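Local coordinates for capsule biosynthesis protein capD (Bacillus anthracis, PDB 3G9K), which cleaves the poly-gamma-D-glutamate capsule of the anthrax bacillus and joins it by an amide bond to meso-diaminopimelic acid in the peptidoglycan, at residues M35-N40 and V45-V50; K78-D83 and D113-L118. One frame throughout, in Å; residues are numbered along the deposited sequence.

How the contacts relate
Both contacts belong to the chain that carries the N-terminal part of the proenzyme sequence, and they follow one another in series without crossing. From the N terminus, helix 28-39 runs out, turns through a short connection and returns as helix 44-58; contact 1 closes this hairpin of helices. The chain then forms strands 68-74 and 79-83, and helix 104-115 follows. Contact 2 closes the loop between strand 79-83 and helix 104-115. The centres lie about 14 Å apart, and Asp46 bridges them: its carboxylate accepts probable hydrogen bonds from the backbone N of Ser117 and Leu118, tying the helical hairpin to the segment in which helix 104-115 continues into these residues.

Contact 1: M35-N40 and V45-V50; sequences MKVLKN and VDAAIV
Val37 lays both methyl groups against helix 44-58, overlapping Ala47 with one and Val50 with the other. CG1 stands anti to the backbone N (chi1 169°) and beside the carbonyl carbon, which puts it over the backbone between Asp46 and Ala47: it lies 3.6 Å from Ala47 N and 3.9 Å from Ala47 CB. The same methyl rides against the backbone carbonyl carbon of Asp46. The Ala47 side chain is a single methyl, which lets Val37 sit this close to the facing backbone. The second branch, CG2, meets Val50 CG2 at 3.6 Å, the two side chains lying alongside each other and running in opposite senses. Leu38 adds its branch point from the flank, with CG 4.0 Å from Ala47 CB, so the small alanine methyl is touched by two side chains of the facing helix.

These residues form the interface of a helical hairpin: the end of helix 28-39 and the start of helix 44-58 run nearly antiparallel, at 154°, with their axes 8.7 Å apart at closest approach. Val37 and Ala47 face each other, their CA atoms 5.6 Å apart. No hydrogen bond crosses between the two segments, and their side chains touch each other through carbon atoms alone. The Asp46 carboxylate is probably engaged by Ser117 N and Leu118 N. Leu123 of helix 120-133 packs on Val50 and Asp46, while Ile6 of the other chain of CapD covers Leu38 and Ala47. Arg9 of that chain hydrogen-bonds through NH1 to Leu38 O, near the end of helix 28-39.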
# COMPACT_ATOMS: atom_id res chain seq x y z
N MSE A 35 -3.97 -17.43 0.50
CA MSE A 35 -4.32 -18.53 1.41
C MSE A 35 -4.00 -19.90 0.80
O MSE A 35 -3.52 -20.79 1.51
CB MSE A 35 -5.81 -18.48 1.78
CG MSE A 35 -6.20 -17.38 2.77
SE MSE A 35 -5.27 -17.47 4.47
CE MSE A 35 -6.33 -18.85 5.36
N LYS A 36 -4.32 -20.10 -0.50
CA LYS A 36 -3.96 -21.33 -1.24
C LYS A 36 -2.46 -21.68 -1.17
O LYS A 36 -2.09 -22.83 -0.88
CB LYS A 36 -4.53 -21.26 -2.68
CG LYS A 36 -4.47 -22.54 -3.57
CD LYS A 36 -5.34 -22.28 -4.81
CE LYS A 36 -5.28 -23.33 -5.88
NZ LYS A 36 -6.52 -23.20 -6.76
N VAL A 37 -1.58 -20.71 -1.40
CA VAL A 37 -0.14 -20.90 -1.27
C VAL A 37 0.23 -21.35 0.14
O VAL A 37 1.08 -22.25 0.35
CB VAL A 37 0.64 -19.60 -1.64
CG1 VAL A 37 2.10 -19.66 -1.26
CG2 VAL A 37 0.48 -19.30 -3.13
N LEU A 38 -0.37 -20.71 1.13
CA LEU A 38 -0.01 -20.95 2.51
C LEU A 38 -0.56 -22.30 2.95
O LEU A 38 0.13 -23.03 3.62
CB LEU A 38 -0.54 -19.82 3.41
CG LEU A 38 0.18 -18.46 3.30
CD1 LEU A 38 -0.65 -17.29 3.89
CD2 LEU A 38 1.55 -18.51 3.94
N LYS A 39 -1.78 -22.62 2.58
CA LYS A 39 -2.40 -23.91 2.89
C LYS A 39 -1.51 -25.07 2.41
O LYS A 39 -1.37 -26.08 3.10
CB LYS A 39 -3.78 -24.01 2.23
CG LYS A 39 -4.58 -25.29 2.58
CD LYS A 39 -6.04 -25.22 2.12
CE LYS A 39 -6.85 -26.48 2.52
NZ LYS A 39 -7.48 -26.39 3.87
N ASN A 40 -0.90 -24.90 1.24
CA ASN A 40 -0.06 -25.92 0.65
C ASN A 40 1.38 -25.86 1.12
O ASN A 40 2.27 -26.50 0.56
CB ASN A 40 -0.15 -25.81 -0.87
CG ASN A 40 -1.52 -26.16 -1.38
OD1 ASN A 40 -2.06 -25.49 -2.26
ND2 ASN A 40 -2.10 -27.21 -0.82
N VAL A 45 6.64 -14.95 1.98
CA VAL A 45 7.23 -14.30 0.78
C VAL A 45 6.64 -14.88 -0.49
O VAL A 45 6.16 -14.14 -1.35
CB VAL A 45 8.77 -14.32 0.81
CG1 VAL A 45 9.41 -13.79 -0.50
CG2 VAL A 45 9.24 -13.49 1.96
N ASP A 46 6.65 -16.19 -0.62
CA ASP A 46 5.99 -16.81 -1.79
C ASP A 46 4.53 -16.39 -2.00
O ASP A 46 4.10 -16.06 -3.13
CB ASP A 46 6.07 -18.31 -1.64
CG ASP A 46 7.47 -18.84 -1.87
OD1 ASP A 46 8.38 -18.07 -2.25
OD2 ASP A 46 7.65 -20.05 -1.69
N ALA A 47 3.73 -16.43 -0.94
CA ALA A 47 2.37 -15.93 -0.98
C ALA A 47 2.29 -14.45 -1.37
O ALA A 47 1.38 -14.05 -2.06
CB ALA A 47 1.66 -16.16 0.36
N ALA A 48 3.23 -13.63 -0.89
CA ALA A 48 3.23 -12.19 -1.19
C ALA A 48 3.47 -11.93 -2.70
O ALA A 48 2.90 -11.02 -3.29
CB ALA A 48 4.31 -11.48 -0.34
N ILE A 49 4.30 -12.76 -3.33
CA ILE A 49 4.58 -12.63 -4.75
C ILE A 49 3.34 -13.00 -5.53
O ILE A 49 2.94 -12.30 -6.49
CB ILE A 49 5.76 -13.53 -5.20
CG1 ILE A 49 7.06 -12.99 -4.61
CG2 ILE A 49 5.78 -13.65 -6.72
CD1 ILE A 49 8.30 -13.95 -4.64
N VAL A 50 2.72 -14.09 -5.12
CA VAL A 50 1.45 -14.53 -5.74
C VAL A 50 0.37 -13.44 -5.60
O VAL A 50 -0.28 -13.05 -6.56
CB VAL A 50 0.97 -15.82 -5.10
CG1 VAL A 50 -0.42 -16.10 -5.52
CG2 VAL A 50 1.92 -16.99 -5.47

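Contact 2: K78-D83 and D113-L118; sequences KETFID and DNYGSL
Tyr115 reaches from the C-terminal part of helix 104-115 to strand 79-83, its ring and hydroxyl meeting Lys78, Thr80 and Ile82. The strand is an inner member of a four-stranded antiparallel sheet, between strands 68-74 and 219-228, and the helix packs against one face of it. This is helix-on-sheet packing in a member of the gamma-glutamyltransferase family, which belongs to the Ntn hydrolases. Thr80 and Ile82, two residues apart on the strand, point to the helix side, whereas Phe81 points to the other side and meets Phe240 edge-to-face.

The apolar part of the contact comes from two methyls. Ile82 CD1 lies 3.8 Å from Tyr115 CE2; CG1 beside the backbone N (chi1 -44°) and a further bend at chi2 (-51°) carry this terminal methyl to the ring. Thr80 CG2 approaches the phenol end, 3.7 Å from Tyr115 CZ, and both methyls come to the ring obliquely. Val220 of strand 219-228 also touches Thr80, Ile82 and Tyr115, while Ile111, one helical turn before Tyr115, packs on Ile82 and extends the apolar surface.

The polar atoms of the strand side meet the tyrosine by packing, with no hydrogen bond between the two segments. Thr80 OG1 sits 3.7 Å from Tyr115 CE1. Lys78, at the exposed border, runs roughly perpendicular to the tyrosine side chain. Its ammonium NZ ends near the plane of the ring, at the edge, 3.7 Å from Tyr115 CE1, rather than over a face as a cation-pi pair would need.

A third kind of contact is methyl-to-oxygen packing around the hydroxyl: Thr80 CG2 lies 3.2 Å from Tyr115 OH, and Ile82 CD1 is 4.0 Å from the same OH.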
# COMPACT_ATOMS: atom_id res chain seq x y z
N LYS A 78 15.28 -12.06 10.97
CA LYS A 78 15.73 -11.04 10.02
C LYS A 78 14.65 -9.96 9.82
O LYS A 78 13.47 -10.25 9.95
CB LYS A 78 16.08 -11.71 8.68
CG LYS A 78 17.06 -10.90 7.83
CD LYS A 78 17.32 -11.52 6.44
CE LYS A 78 18.76 -11.20 5.96
NZ LYS A 78 18.99 -11.49 4.49
N GLU A 79 15.09 -8.72 9.54
CA GLU A 79 14.22 -7.63 9.10
C GLU A 79 14.76 -7.02 7.81
O GLU A 79 15.91 -6.61 7.74
CB GLU A 79 14.16 -6.50 10.15
CG GLU A 79 13.81 -6.95 11.55
CD GLU A 79 15.03 -7.42 12.36
OE1 GLU A 79 16.13 -6.83 12.19
OE2 GLU A 79 14.86 -8.38 13.15
N THR A 80 13.91 -6.92 6.79
CA THR A 80 14.33 -6.45 5.47
C THR A 80 13.27 -5.55 4.87
O THR A 80 12.07 -5.80 5.05
CB THR A 80 14.51 -7.61 4.46
OG1 THR A 80 15.24 -8.70 5.05
CG2 THR A 80 15.26 -7.12 3.22
N PHE A 81 13.70 -4.54 4.16
CA PHE A 81 12.80 -3.72 3.35
C PHE A 81 13.28 -3.74 1.89
O PHE A 81 14.41 -3.40 1.61
CB PHE A 81 12.73 -2.27 3.84
CG PHE A 81 11.71 -1.47 3.08
CD1 PHE A 81 10.37 -1.55 3.43
CD2 PHE A 81 12.06 -0.73 1.98
CE1 PHE A 81 9.40 -0.87 2.71
CE2 PHE A 81 11.08 -0.05 1.26
CZ PHE A 81 9.76 -0.12 1.64
N ILE A 82 12.44 -4.20 0.97
CA ILE A 82 12.81 -4.13 -0.44
C ILE A 82 12.06 -2.96 -1.15
O ILE A 82 10.83 -2.91 -1.18
CB ILE A 82 12.56 -5.43 -1.17
CG1 ILE A 82 13.04 -6.62 -0.35
CG2 ILE A 82 13.20 -5.36 -2.56
CD1 ILE A 82 14.45 -6.45 0.14
N ASP A 83 12.84 -2.03 -1.69
CA ASP A 83 12.37 -0.87 -2.39
C ASP A 83 12.37 -1.14 -3.91
O ASP A 83 13.43 -1.15 -4.54
CB ASP A 83 13.28 0.33 -2.06
CG ASP A 83 12.82 1.64 -2.73
OD1 ASP A 83 12.03 1.59 -3.71
OD2 ASP A 83 13.20 2.73 -2.27
N ASP A 113 14.31 -14.45 -5.45
CA ASP A 113 15.64 -15.06 -5.51
C ASP A 113 16.38 -14.98 -4.19
O ASP A 113 17.28 -15.78 -3.91
CB ASP A 113 16.48 -14.38 -6.57
CG ASP A 113 16.01 -14.70 -7.97
OD1 ASP A 113 15.05 -15.50 -8.17
OD2 ASP A 113 16.58 -14.12 -8.90
N ASN A 114 16.02 -14.01 -3.36
CA ASN A 114 16.76 -13.79 -2.14
C ASN A 114 16.00 -14.18 -0.87
O ASN A 114 16.63 -14.45 0.17
CB ASN A 114 17.24 -12.35 -2.06
CG ASN A 114 18.26 -12.03 -3.14
OD1 ASN A 114 19.43 -12.45 -3.06
ND2 ASN A 114 17.83 -11.31 -4.18
N TYR A 115 14.66 -14.24 -0.94
CA TYR A 115 13.81 -14.55 0.23
C TYR A 115 12.71 -15.59 -0.04
O TYR A 115 12.00 -16.01 0.88
CB TYR A 115 13.21 -13.26 0.80
CG TYR A 115 14.24 -12.16 1.02
CD1 TYR A 115 15.03 -12.12 2.18
CD2 TYR A 115 14.44 -11.18 0.06
CE1 TYR A 115 15.99 -11.11 2.37
CE2 TYR A 115 15.38 -10.18 0.23
CZ TYR A 115 16.15 -10.15 1.38
OH TYR A 115 17.07 -9.13 1.51
N GLY A 116 12.54 -16.00 -1.29
CA GLY A 116 11.54 -16.98 -1.61
C GLY A 116 11.95 -18.43 -1.59
O GLY A 116 13.07 -18.78 -1.30
N SER A 117 11.00 -19.28 -1.92
CA SER A 117 11.23 -20.72 -1.78
C SER A 117 10.86 -21.51 -3.01
O SER A 117 11.69 -22.24 -3.58
CB SER A 117 10.46 -21.27 -0.57
OG SER A 117 11.13 -20.92 0.61
N LEU A 118 9.62 -21.38 -3.44
CA LEU A 118 9.14 -22.09 -4.61
C LEU A 118 9.71 -21.40 -5.88
O LEU A 118 10.10 -20.24 -5.83
CB LEU A 118 7.62 -22.11 -4.62
CG LEU A 118 6.94 -22.94 -3.51
CD1 LEU A 118 5.44 -22.63 -3.32
CD2 LEU A 118 7.11 -24.42 -3.84